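Long-range contacts in TAF6 (Antonospora locustae, PDB 4ATG), which is a TFIID subunit whose HEAT-repeat C-terminal domain probably takes part in forming the complex with TAF9: residues Cys95-Lys99 against Ser149-Ala153; Lys64-Ala68 against Asp105-Ser110; Ala111-Lys115 against Tyr155-Leu160; Ile29-Glu35 against Ser72-His78. One frame throughout, in Å; residues are numbered along the deposited sequence.

Contact 1 (Cys95-Lys99 against Ser149-Ala153); sequences CVIGK and SQYGA
The flat groups that meet here are peptide planes, not rings: the CG1 methyl of Val96 lies over one face of the Gly152-Ala153 peptide, 3.4 Å from Gly152 C, while Ser149 OG comes in at the oxygen of the Ile97 carbonyl, tilted 34° from its plane. This is tight helix-to-helix contact inside a HEAT-repeat solenoid, joining the last turn of helix 85-97 and the residues just after it to helix 147-160. Because Gly152 carries no side chain, the backbones come close, with 5.1 Å between Val96 CA and Gly152 CA. Gly152 CA also directs a nearly straight C-H toward Val96 O, at 3.6 Å and 166°; the same oxygen accepts a hydrogen bond from Arg107 of helix 104-121. Val96 reaches the peptide through the branch trans to its N (chi1 175°). Beside it, Ile97 sets CG2 against the methyl of Ala153, while CG1 turns the rest of the side chain away from helix 147-160; Val139 of helix 128-140 touches Ile97, Ser149 and Ala153. Beyond the helix, Gly98 leaves helical geometry, and its carbonyl is taken by Arg107. With an alanine at Ser149 the hydroxyl disappears, and the buried edge of the contact would probably lose its direct polar link, leaving the Ile97 carbonyl without this donor. That link is short: Ser149 OG gives its proton to Ile97 O over 2.6 Å, and Lys99 CA sits 3.7 Å from the same Ser149 OG.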
loop_
_atom_site.group_PDB
_atom_site.type_symbol
_atom_site.label_atom_id
_atom_site.label_comp_id
_atom_site.label_asym_id
_atom_site.label_seq_id
_atom_site.Cartn_x
_atom_site.Cartn_y
_atom_site.Cartn_z
ATOM N N CYS A 95 -4.116 -0.154 3.604
ATOM C CA CYS A 95 -3.165 0.026 4.720
ATOM C C CYS A 95 -2.871 1.485 4.991
ATOM O O CYS A 95 -2.525 1.829 6.120
ATOM C CB CYS A 95 -1.881 -0.755 4.480
ATOM S SG CYS A 95 -2.121 -2.540 4.442
ATOM N N VAL A 96 -2.997 2.342 3.966
ATOM C CA VAL A 96 -2.741 3.795 4.128
ATOM C C VAL A 96 -3.941 4.452 4.835
ATOM O O VAL A 96 -3.769 5.194 5.805
ATOM C CB VAL A 96 -2.485 4.499 2.754
ATOM C CG1 VAL A 96 -2.336 6.014 2.915
ATOM C CG2 VAL A 96 -1.259 3.922 2.036
ATOM N N ILE A 97 -5.146 4.180 4.319
ATOM C CA ILE A 97 -6.392 4.823 4.738
ATOM C C ILE A 97 -7.324 4.040 5.688
ATOM O O ILE A 97 -8.272 4.622 6.197
ATOM C CB ILE A 97 -7.141 5.371 3.483
ATOM C CG1 ILE A 97 -7.680 4.237 2.593
ATOM C CG2 ILE A 97 -6.286 6.352 2.674
ATOM C CD1 ILE A 97 -9.079 4.139 2.532
ATOM N N GLY A 98 -7.079 2.745 5.880
ATOM C CA GLY A 98 -7.896 1.873 6.722
ATOM C C GLY A 98 -8.247 2.460 8.076
ATOM O O GLY A 98 -7.369 2.988 8.767
ATOM N N LYS A 99 -9.546 2.417 8.439
ATOM C CA LYS A 99 -10.020 3.011 9.698
ATOM C C LYS A 99 -9.598 2.241 10.940
ATOM O O LYS A 99 -9.523 2.828 12.009
ATOM C CB LYS A 99 -11.556 3.247 9.682
ATOM C CG LYS A 99 -12.418 1.986 9.619
ATOM C CD LYS A 99 -13.899 2.330 9.529
ATOM C CE LYS A 99 -14.769 1.106 9.424
ATOM N NZ LYS A 99 -16.213 1.464 9.450
ATOM N N SER A 149 -7.105 8.155 9.315
ATOM C CA SER A 149 -7.344 7.854 7.893
ATOM C C SER A 149 -6.955 9.045 7.018
ATOM O O SER A 149 -6.258 8.872 6.021
ATOM C CB SER A 149 -8.806 7.486 7.650
ATOM O OG SER A 149 -9.069 6.179 8.126
ATOM N N GLN A 150 -7.401 10.260 7.400
ATOM C CA GLN A 150 -7.105 11.491 6.670
ATOM C C GLN A 150 -5.608 11.781 6.685
ATOM O O GLN A 150 -5.078 12.273 5.691
ATOM C CB GLN A 150 -7.859 12.673 7.296
ATOM C CG GLN A 150 -9.386 12.593 7.118
ATOM C CD GLN A 150 -10.074 13.668 7.923
ATOM O OE1 GLN A 150 -9.465 14.342 8.760
ATOM N NE2 GLN A 150 -11.364 13.852 7.693
ATOM N N TYR A 151 -4.934 11.466 7.807
ATOM C CA TYR A 151 -3.486 11.648 7.970
ATOM C C TYR A 151 -2.737 10.730 7.005
ATOM O O TYR A 151 -1.778 11.164 6.369
ATOM C CB TYR A 151 -3.059 11.366 9.418
ATOM C CG TYR A 151 -1.568 11.409 9.632
ATOM C CD1 TYR A 151 -0.904 12.620 9.809
ATOM C CD2 TYR A 151 -0.815 10.239 9.666
ATOM C CE1 TYR A 151 0.476 12.667 9.996
ATOM C CE2 TYR A 151 0.569 10.277 9.830
ATOM C CZ TYR A 151 1.206 11.494 10.006
ATOM O OH TYR A 151 2.560 11.547 10.217
ATOM N N GLY A 152 -3.135 9.459 6.950
ATOM C CA GLY A 152 -2.497 8.512 6.033
ATOM C C GLY A 152 -2.651 9.000 4.603
ATOM O O GLY A 152 -1.670 9.068 3.854
ATOM N N ALA A 153 -3.883 9.383 4.227
ATOM C CA ALA A 153 -4.196 9.877 2.874
ATOM C C ALA A 153 -3.350 11.100 2.517
ATOM O O ALA A 153 -2.732 11.107 1.458
ATOM C CB ALA A 153 -5.671 10.201 2.757
#

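Contact 2 (Lys64-Ala68 against Asp105-Ser110); sequences KTCIA and DVRKMS
Helices 60-75 and 104-121 of the solenoid run side by side where Lys64, Ile67 and Ala68 meet Val106, Met109 and Ser110. Their short axes are 10.0 Å apart and only 3° from parallel. Met109 and Ser110 are each modelled in two conformers, of which one is described. Ile67 heads toward helix 104-121 and divides its two branches between partners. CG1, swung to the side of the backbone N and away from the carbonyl carbon (chi1 -67°), carries CD1 between Val106 CG1, at 3.9 Å from Ile67 CD1, and Ser110 CB, at 3.8 Å from the same methyl. The other branch, CG2, packs against Met109 CG. Such near-parallel pairing of helices with one helix between them in sequence is how HEAT repeats stack into a superhelical array, and the intervening helix 85-97 lies against both: its Leu92 touches Ile67, and the Leu92 carbonyl is hydrogen-bonded to Ser110 OG. The extended chain of Met109 reaches over to helix 60-75, where SD lies 3.7 Å from Lys64 CG, crossing the lysine chain at about a right angle, and CE ends by the Lys64 carbonyl oxygen, near Ile67 CG2 and the methyl of Ala68. Lys64 runs extended past Met109 and Val106, its CG brushing Val106 CG2. Its ammonium group forms a salt bridge with Glu61 of its own helix; toward helix 104-121 it acts through a water, which accepts from Lys64 NZ at 2.8 Å and donates to Asp105 OD2 at 2.9 Å. The two charged groups themselves stay apart, with Lys64 NZ 4.6 Å from Asp105 OD2.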
loop_
_atom_site.group_PDB
_atom_site.type_symbol
_atom_site.label_atom_id
_atom_site.label_comp_id
_atom_site.label_asym_id
_atom_site.label_seq_id
_atom_site.Cartn_x
_atom_site.Cartn_y
_atom_site.Cartn_z
ATOM N N LYS A 64 3.030 -5.023 8.285
ATOM C CA LYS A 64 4.345 -4.644 7.747
ATOM C C LYS A 64 4.950 -5.741 6.883
ATOM O O LYS A 64 5.524 -5.436 5.834
ATOM C CB LYS A 64 5.314 -4.264 8.863
ATOM C CG LYS A 64 4.951 -2.950 9.529
ATOM C CD LYS A 64 5.960 -2.646 10.630
ATOM C CE LYS A 64 5.460 -1.558 11.551
ATOM N NZ LYS A 64 6.343 -1.422 12.732
ATOM N N THR A 65 4.806 -7.013 7.297
ATOM C CA THR A 65 5.270 -8.170 6.503
ATOM C C THR A 65 4.520 -8.240 5.178
ATOM O O THR A 65 5.153 -8.466 4.159
ATOM C CB THR A 65 5.120 -9.480 7.311
ATOM O OG1 THR A 65 5.919 -9.347 8.483
ATOM C CG2 THR A 65 5.616 -10.713 6.552
ATOM N N CYS A 66 3.191 -8.016 5.183
ATOM C CA CYS A 66 2.364 -8.049 3.955
ATOM C C CYS A 66 2.807 -7.003 2.958
ATOM O O CYS A 66 2.967 -7.305 1.780
ATOM C CB CYS A 66 0.893 -7.893 4.303
ATOM S SG CYS A 66 0.204 -9.329 5.164
ATOM N N ILE A 67 3.059 -5.784 3.445
ATOM C CA ILE A 67 3.523 -4.671 2.604
ATOM C C ILE A 67 4.882 -5.020 2.005
ATOM O O ILE A 67 5.113 -4.780 0.821
ATOM C CB ILE A 67 3.546 -3.371 3.466
ATOM C CG1 ILE A 67 2.101 -2.959 3.855
ATOM C CG2 ILE A 67 4.260 -2.218 2.709
ATOM C CD1 ILE A 67 2.040 -1.997 5.160
ATOM N N ALA A 68 5.786 -5.590 2.825
ATOM C CA ALA A 68 7.140 -5.983 2.384
ATOM C C ALA A 68 7.073 -7.095 1.358
ATOM O O ALA A 68 7.865 -7.069 0.427
ATOM C CB ALA A 68 7.988 -6.406 3.582
ATOM N N ASP A 105 3.107 4.056 11.495
ATOM C CA ASP A 105 4.225 3.483 10.737
ATOM C C ASP A 105 3.735 2.542 9.627
ATOM O O ASP A 105 4.377 2.449 8.578
ATOM C CB ASP A 105 5.182 2.731 11.674
ATOM C CG ASP A 105 6.045 3.636 12.530
ATOM O OD1 ASP A 105 6.132 4.849 12.217
ATOM O OD2 ASP A 105 6.665 3.128 13.489
ATOM N N VAL A 106 2.613 1.855 9.854
ATOM C CA VAL A 106 2.024 0.964 8.837
ATOM C C VAL A 106 1.533 1.816 7.669
ATOM O O VAL A 106 1.803 1.507 6.516
ATOM C CB VAL A 106 0.879 0.083 9.415
ATOM C CG1 VAL A 106 0.108 -0.638 8.299
ATOM C CG2 VAL A 106 1.424 -0.912 10.431
ATOM N N ARG A 107 0.815 2.887 7.982
ATOM C CA ARG A 107 0.251 3.784 6.978
ATOM C C ARG A 107 1.352 4.392 6.122
ATOM O O ARG A 107 1.233 4.415 4.900
ATOM C CB ARG A 107 -0.548 4.898 7.644
ATOM C CG ARG A 107 -1.725 4.389 8.467
ATOM C CD ARG A 107 -2.476 5.549 9.101
ATOM N NE ARG A 107 -3.539 5.075 9.989
ATOM C CZ ARG A 107 -4.744 4.684 9.590
ATOM N NH1 ARG A 107 -5.073 4.721 8.307
ATOM N NH2 ARG A 107 -5.627 4.246 10.470
ATOM N N LYS A 108 2.410 4.873 6.761
ATOM C CA LYS A 108 3.532 5.488 6.061
ATOM C C LYS A 108 4.290 4.471 5.223
ATOM O O LYS A 108 4.690 4.800 4.097
ATOM C CB LYS A 108 4.485 6.154 7.049
ATOM C CG LYS A 108 3.881 7.385 7.711
ATOM C CD LYS A 108 4.846 7.909 8.757
ATOM C CE LYS A 108 4.380 9.220 9.295
ATOM N NZ LYS A 108 5.075 9.552 10.566
ATOM N N MET A 109 4.518 3.250 5.771
ATOM C CA MET A 109 5.256 2.197 5.061
ATOM C C MET A 109 4.512 1.822 3.782
ATOM O O MET A 109 5.126 1.716 2.725
ATOM C CB MET A 109 5.417 0.954 5.942
ATOM C CG MET A 109 6.191 -0.142 5.267
ATOM S SD MET A 109 6.103 -1.667 6.218
ATOM C CE MET A 109 7.133 -2.706 5.250
ATOM N N SER A 110 3.186 1.619 3.891
ATOM C CA SER A 110 2.369 1.285 2.716
ATOM C C SER A 110 2.379 2.446 1.728
ATOM O O SER A 110 2.481 2.212 0.533
ATOM C CB SER A 110 0.936 0.963 3.107
ATOM O OG SER A 110 0.216 0.613 1.932
HETATM O O HOH W 1 5.540 0.649 14.450
#

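Contact 3 (Ala111-Lys115 against Tyr155-Leu160); sequences ADIVK and YCLSIL
Ala111 is at the apolar centre, its CB 3.7 Å from Cys156 CB and in the plane of the Tyr155 ring, at the ring edge next to CD2. The small alanine brings helices 104-121 and 147-160 of the HEAT-repeat array to 9.2 Å between short axes, which cross at -36°. To one side of this centre, Cys156 SG meets Val114 CG1 at 3.8 Å, and Val96 and Leu136 of other helices press on the same cysteine. To the other side, Ile159 reaches between Ala111 and Lys115: its CD1 lies 3.6 Å from Ala111 O and 3.8 Å from Lys115 CB, and its CG2 rests over one face of the Tyr155 ring, toward the rim. Leu160 CD2 packs against the backbone of Lys115. Further out, Asp112 OD1 comes to 3.5 Å from Ile159 CD1, the two side chains crossing at about a right angle. The polar edge belongs to Lys115. With CG anti to the peptide nitrogen (chi1 170°), its chain runs extended across the flank of Ile159 and bends at its last torsion to bring NZ onto two successive carbonyls. Lys115 NZ donates to Ile159 O at 2.9 Å, in the carbonyl plane, and weakly to Leu160 O at 3.1 Å; Asp119 of its own helix adds a salt bridge. A methionine in place of Lys115 has no ammonium group and would probably leave both carbonyls and Asp119 without their cationic partner. Carbonyl dipoles and a carboxylate gathered round one ammonium group are likely to favour its charged form, so the apolar centre is closed at this edge by a charge-assisted bond to backbone carbonyls.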
loop_
_atom_site.group_PDB
_atom_site.type_symbol
_atom_site.label_atom_id
_atom_site.label_comp_id
_atom_site.label_asym_id
_atom_site.label_seq_id
_atom_site.Cartn_x
_atom_site.Cartn_y
_atom_site.Cartn_z
ATOM N N ALA A 111 2.296 3.716 2.235
ATOM C CA ALA A 111 2.303 4.921 1.385
ATOM C C ALA A 111 3.600 4.995 0.563
ATOM O O ALA A 111 3.562 5.400 -0.602
ATOM C CB ALA A 111 2.156 6.182 2.243
ATOM N N ASP A 112 4.740 4.566 1.157
ATOM C CA ASP A 112 6.036 4.524 0.486
ATOM C C ASP A 112 6.005 3.576 -0.715
ATOM O O ASP A 112 6.618 3.865 -1.753
ATOM C CB ASP A 112 7.117 4.090 1.458
ATOM C CG ASP A 112 7.380 5.100 2.566
ATOM O OD1 ASP A 112 7.055 6.300 2.371
ATOM O OD2 ASP A 112 7.923 4.694 3.618
ATOM N N ILE A 113 5.284 2.450 -0.581
ATOM C CA ILE A 113 5.178 1.482 -1.689
ATOM C C ILE A 113 4.247 2.014 -2.742
ATOM O O ILE A 113 4.533 1.869 -3.938
ATOM C CB ILE A 113 4.834 0.035 -1.207
ATOM C CG1 ILE A 113 5.812 -0.393 -0.049
ATOM C CG2 ILE A 113 4.929 -0.975 -2.405
ATOM C CD1 ILE A 113 7.320 -0.297 -0.359
ATOM N N VAL A 114 3.153 2.660 -2.329
ATOM C CA VAL A 114 2.255 3.313 -3.306
ATOM C C VAL A 114 3.061 4.331 -4.122
ATOM O O VAL A 114 2.858 4.440 -5.336
ATOM C CB VAL A 114 1.042 3.998 -2.635
ATOM C CG1 VAL A 114 0.258 4.882 -3.625
ATOM C CG2 VAL A 114 0.120 2.968 -1.997
ATOM N N LYS A 115 3.959 5.081 -3.460
ATOM C CA LYS A 115 4.798 6.074 -4.157
ATOM C C LYS A 115 5.718 5.395 -5.172
ATOM O O LYS A 115 5.857 5.868 -6.291
ATOM C CB LYS A 115 5.623 6.911 -3.172
ATOM C CG LYS A 115 6.691 7.774 -3.890
ATOM C CD LYS A 115 7.517 8.620 -2.942
ATOM C CE LYS A 115 8.623 9.373 -3.676
ATOM N NZ LYS A 115 8.099 10.085 -4.881
ATOM N N TYR A 155 -0.454 12.103 4.033
ATOM C CA TYR A 155 0.958 11.700 4.027
ATOM C C TYR A 155 1.314 11.115 2.675
ATOM O O TYR A 155 2.324 11.505 2.101
ATOM C CB TYR A 155 1.269 10.675 5.129
ATOM C CG TYR A 155 2.733 10.305 5.135
ATOM C CD1 TYR A 155 3.676 11.134 5.734
ATOM C CD2 TYR A 155 3.188 9.168 4.471
ATOM C CE1 TYR A 155 5.035 10.835 5.689
ATOM C CE2 TYR A 155 4.552 8.858 4.418
ATOM C CZ TYR A 155 5.468 9.697 5.034
ATOM O OH TYR A 155 6.808 9.410 5.014
ATOM N N CYS A 156 0.472 10.202 2.154
ATOM C CA CYS A 156 0.728 9.579 0.853
ATOM C C CYS A 156 0.763 10.615 -0.268
ATOM O O CYS A 156 1.732 10.631 -1.022
ATOM C CB CYS A 156 -0.269 8.466 0.555
ATOM S SG CYS A 156 0.185 7.450 -0.869
ATOM N N LEU A 157 -0.242 11.528 -0.323
ATOM C CA LEU A 157 -0.256 12.601 -1.312
ATOM C C LEU A 157 1.018 13.437 -1.242
ATOM O O LEU A 157 1.614 13.763 -2.283
ATOM C CB LEU A 157 -1.452 13.536 -1.066
ATOM C CG LEU A 157 -2.828 13.010 -1.539
ATOM C CD1 LEU A 157 -3.950 13.906 -1.037
ATOM C CD2 LEU A 157 -2.898 12.943 -3.079
ATOM N N SER A 158 1.449 13.767 -0.006
ATOM C CA SER A 158 2.601 14.635 0.248
ATOM C C SER A 158 3.927 14.113 -0.316
ATOM O O SER A 158 4.826 14.910 -0.609
ATOM C CB SER A 158 2.731 14.906 1.744
ATOM O OG SER A 158 3.454 13.896 2.433
ATOM N N ILE A 159 4.067 12.777 -0.437
ATOM C CA ILE A 159 5.336 12.213 -0.919
ATOM C C ILE A 159 5.332 11.868 -2.433
ATOM O O ILE A 159 6.387 11.523 -2.968
ATOM C CB ILE A 159 5.775 10.994 -0.049
ATOM C CG1 ILE A 159 4.815 9.797 -0.254
ATOM C CG2 ILE A 159 5.932 11.397 1.456
ATOM C CD1 ILE A 159 5.341 8.417 0.253
ATOM N N LEU A 160 4.171 11.913 -3.109
ATOM C CA LEU A 160 4.115 11.517 -4.539
ATOM C C LEU A 160 4.997 12.356 -5.470
ATOM O O LEU A 160 5.846 11.799 -6.172
ATOM C CB LEU A 160 2.677 11.439 -5.059
ATOM C CG LEU A 160 1.785 10.411 -4.364
ATOM C CD1 LEU A 160 0.331 10.513 -4.833
ATOM C CD2 LEU A 160 2.367 8.982 -4.499
#

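Contact 4 (Ile29-Glu35 against Ser72-His78); sequences IECLEKE and SLIKNKH
One carboxamide, that of Asn76, grips two carbonyls of the segment Ile29-Glu35 and at the same time holds its own chain. Asn76 ND2 donates to Leu32 O at 2.8 Å, coming from above that carbonyl plane, and to Glu35 O at 3.0 Å, almost in the amide plane and straighter (164°). Its other end, Asn76 OD1, accepts from His78 N at 2.8 Å, so all three bonds fix the rotation of the amide. Its CG stands opposite the backbone N (chi1 -169°), which swings the amide across to the neighbouring helix. Next to it the backbones come close: Glu33 CA is 3.4 Å from Ser72 O, and Ser72 OG donates to Ile29 O at 2.7 Å from above the carbonyl plane. Leu32 and Leu73 pack side by side, pointing the same way. Outside, waters bridge Glu33 OE1 to Ser72 OG, Glu33 OE2 to Lys75 O, and Glu35 O to His78 O, while the ammonium group of Lys75 turns to Tyr116. The Asn76-His78 bond makes an Asx turn just beyond helix 60-75, and the ND2 bonds of the same amide tie that end to the end of helix 25-34 in this HEAT-repeat solenoid.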
loop_
_atom_site.group_PDB
_atom_site.type_symbol
_atom_site.label_atom_id
_atom_site.label_comp_id
_atom_site.label_asym_id
_atom_site.label_seq_id
_atom_site.Cartn_x
_atom_site.Cartn_y
_atom_site.Cartn_z
ATOM N N ILE A 29 10.174 -12.934 2.855
ATOM C CA ILE A 29 10.289 -11.644 2.136
ATOM C C ILE A 29 11.434 -11.753 1.129
ATOM O O ILE A 29 11.270 -11.374 -0.036
ATOM C CB ILE A 29 10.483 -10.474 3.151
ATOM C CG1 ILE A 29 9.191 -10.253 3.983
ATOM C CG2 ILE A 29 10.904 -9.174 2.449
ATOM C CD1 ILE A 29 9.398 -9.381 5.259
ATOM N N GLU A 30 12.588 -12.302 1.562
ATOM C CA GLU A 30 13.727 -12.484 0.634
ATOM C C GLU A 30 13.345 -13.430 -0.511
ATOM O O GLU A 30 13.681 -13.144 -1.666
ATOM C CB GLU A 30 14.979 -13.025 1.361
ATOM C CG GLU A 30 16.194 -13.217 0.450
ATOM C CD GLU A 30 16.948 -11.987 -0.036
ATOM O OE1 GLU A 30 16.453 -10.851 0.155
ATOM O OE2 GLU A 30 18.037 -12.168 -0.629
ATOM N N CYS A 31 12.704 -14.593 -0.197
ATOM C CA CYS A 31 12.304 -15.564 -1.231
ATOM C C CYS A 31 11.465 -14.925 -2.318
ATOM O O CYS A 31 11.664 -15.250 -3.480
ATOM C CB CYS A 31 11.567 -16.760 -0.634
ATOM S SG CYS A 31 12.618 -17.853 0.354
ATOM N N LEU A 32 10.475 -14.098 -1.944
ATOM C CA LEU A 32 9.577 -13.498 -2.938
ATOM C C LEU A 32 10.242 -12.423 -3.791
ATOM O O LEU A 32 9.739 -12.118 -4.864
ATOM C CB LEU A 32 8.246 -13.024 -2.331
ATOM C CG LEU A 32 7.317 -14.122 -1.745
ATOM C CD1 LEU A 32 5.893 -13.628 -1.675
ATOM C CD2 LEU A 32 7.414 -15.426 -2.510
ATOM N N GLU A 33 11.385 -11.900 -3.352
ATOM C CA GLU A 33 12.145 -10.945 -4.161
ATOM C C GLU A 33 13.156 -11.668 -5.048
ATOM O O GLU A 33 13.496 -11.163 -6.111
ATOM C CB GLU A 33 12.940 -9.978 -3.274
ATOM C CG GLU A 33 13.438 -8.808 -4.111
ATOM C CD GLU A 33 14.387 -7.825 -3.473
ATOM O OE1 GLU A 33 14.325 -7.654 -2.239
ATOM O OE2 GLU A 33 15.163 -7.189 -4.222
ATOM N N LYS A 34 13.679 -12.824 -4.601
ATOM C CA LYS A 34 14.791 -13.437 -5.331
ATOM C C LYS A 34 14.497 -14.679 -6.148
ATOM O O LYS A 34 15.238 -14.967 -7.094
ATOM C CB LYS A 34 15.980 -13.709 -4.372
ATOM C CG LYS A 34 16.565 -12.455 -3.702
ATOM C CD LYS A 34 17.259 -11.537 -4.698
ATOM C CE LYS A 34 17.739 -10.261 -4.060
ATOM N NZ LYS A 34 18.504 -9.443 -5.035
ATOM N N GLU A 35 13.511 -15.461 -5.746
ATOM C CA GLU A 35 13.252 -16.756 -6.394
ATOM C C GLU A 35 12.696 -16.671 -7.787
ATOM O O GLU A 35 11.813 -15.843 -8.050
ATOM C CB GLU A 35 12.339 -17.629 -5.502
ATOM C CG GLU A 35 12.386 -19.123 -5.769
ATOM C CD GLU A 35 13.708 -19.837 -5.510
ATOM O OE1 GLU A 35 14.282 -19.672 -4.414
ATOM O OE2 GLU A 35 14.144 -20.602 -6.393
ATOM N N SER A 72 8.503 -7.064 -2.424
ATOM C CA SER A 72 9.426 -8.096 -2.918
ATOM C C SER A 72 8.960 -8.564 -4.294
ATOM O O SER A 72 9.772 -8.684 -5.197
ATOM C CB SER A 72 9.464 -9.304 -1.979
ATOM O OG SER A 72 10.229 -9.061 -0.807
ATOM N N LEU A 73 7.660 -8.841 -4.447
ATOM C CA LEU A 73 7.141 -9.326 -5.748
ATOM C C LEU A 73 7.289 -8.231 -6.821
ATOM O O LEU A 73 7.704 -8.514 -7.955
ATOM C CB LEU A 73 5.666 -9.721 -5.590
ATOM C CG LEU A 73 5.370 -11.002 -4.789
ATOM C CD1 LEU A 73 3.836 -11.186 -4.650
ATOM C CD2 LEU A 73 5.950 -12.222 -5.475
ATOM N N ILE A 74 7.043 -6.967 -6.431
ATOM C CA ILE A 74 7.210 -5.827 -7.365
ATOM C C ILE A 74 8.672 -5.742 -7.842
ATOM O O ILE A 74 8.920 -5.478 -9.024
ATOM C CB ILE A 74 6.729 -4.499 -6.697
ATOM C CG1 ILE A 74 5.202 -4.489 -6.514
ATOM C CG2 ILE A 74 7.176 -3.239 -7.519
ATOM C CD1 ILE A 74 4.737 -3.443 -5.516
ATOM N N LYS A 75 9.637 -5.971 -6.933
ATOM C CA LYS A 75 11.085 -5.905 -7.246
ATOM C C LYS A 75 11.720 -7.153 -7.862
ATOM O O LYS A 75 12.853 -7.088 -8.349
ATOM C CB LYS A 75 11.899 -5.514 -5.998
ATOM C CG LYS A 75 11.636 -4.087 -5.475
ATOM C CD LYS A 75 12.126 -2.981 -6.414
ATOM C CE LYS A 75 13.581 -2.601 -6.235
ATOM N NZ LYS A 75 13.929 -1.374 -7.012
ATOM N N ASN A 76 11.037 -8.284 -7.795
ATOM C CA ASN A 76 11.573 -9.555 -8.298
ATOM C C ASN A 76 11.804 -9.521 -9.795
ATOM O O ASN A 76 10.868 -9.386 -10.574
ATOM C CB ASN A 76 10.682 -10.742 -7.840
ATOM C CG ASN A 76 11.268 -12.111 -8.070
ATOM O OD1 ASN A 76 12.066 -12.324 -8.981
ATOM N ND2 ASN A 76 10.900 -13.076 -7.222
ATOM N N LYS A 77 13.080 -9.596 -10.194
ATOM C CA LYS A 77 13.468 -9.578 -11.616
ATOM C C LYS A 77 12.930 -10.819 -12.394
ATOM O O LYS A 77 12.911 -10.825 -13.629
ATOM C CB LYS A 77 15.004 -9.425 -11.747
ATOM C CG LYS A 77 15.805 -10.680 -11.409
ATOM C CD LYS A 77 17.318 -10.446 -11.620
ATOM C CE LYS A 77 18.121 -11.724 -11.589
ATOM N NZ LYS A 77 19.577 -11.446 -11.624
ATOM N N HIS A 78 12.482 -11.861 -11.660
ATOM C CA HIS A 78 11.951 -13.094 -12.253
ATOM C C HIS A 78 10.434 -13.155 -12.211
ATOM O O HIS A 78 9.850 -14.227 -12.373
ATOM C CB HIS A 78 12.545 -14.333 -11.554
ATOM C CG HIS A 78 14.037 -14.380 -11.518
ATOM N ND1 HIS A 78 14.787 -14.552 -12.677
ATOM C CD2 HIS A 78 14.872 -14.342 -10.451
ATOM C CE1 HIS A 78 16.051 -14.608 -12.276
ATOM N NE2 HIS A 78 16.147 -14.510 -10.941
HETATM O O HOH W 2 15.096 -10.299 -8.122
HETATM O O HOH W 3 12.390 -7.543 -0.347
HETATM O O HOH W 4 15.585 -7.726 -6.939
HETATM O O HOH W 5 17.418 -13.934 -7.902
HETATM O O HOH W 6 9.745 -15.736 -9.935
#

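Contact 1 is the buried one of the four; contacts 2, 3 and 4 are partly buried, contact 4 the most peripheral, its centre about 17 Å from the centre of the chain. Helix 104-121 is shared by contacts 2 and 3, helix 147-160 by contacts 1 and 3, and helix 60-75 by contacts 2 and 4, so the shared helices link the set along the array. Arg107 connects contacts 1 and 2, and Ile113 packs on residues of contacts 2 and 4. In contacts 2 and 3 helix bodies meet mainly through apolar groups, with a lysine at the polar edge of each; where helices end, in contacts 1 and 4, side chains of serine or asparagine bind backbone carbonyls, helped in contact 4 by many waters.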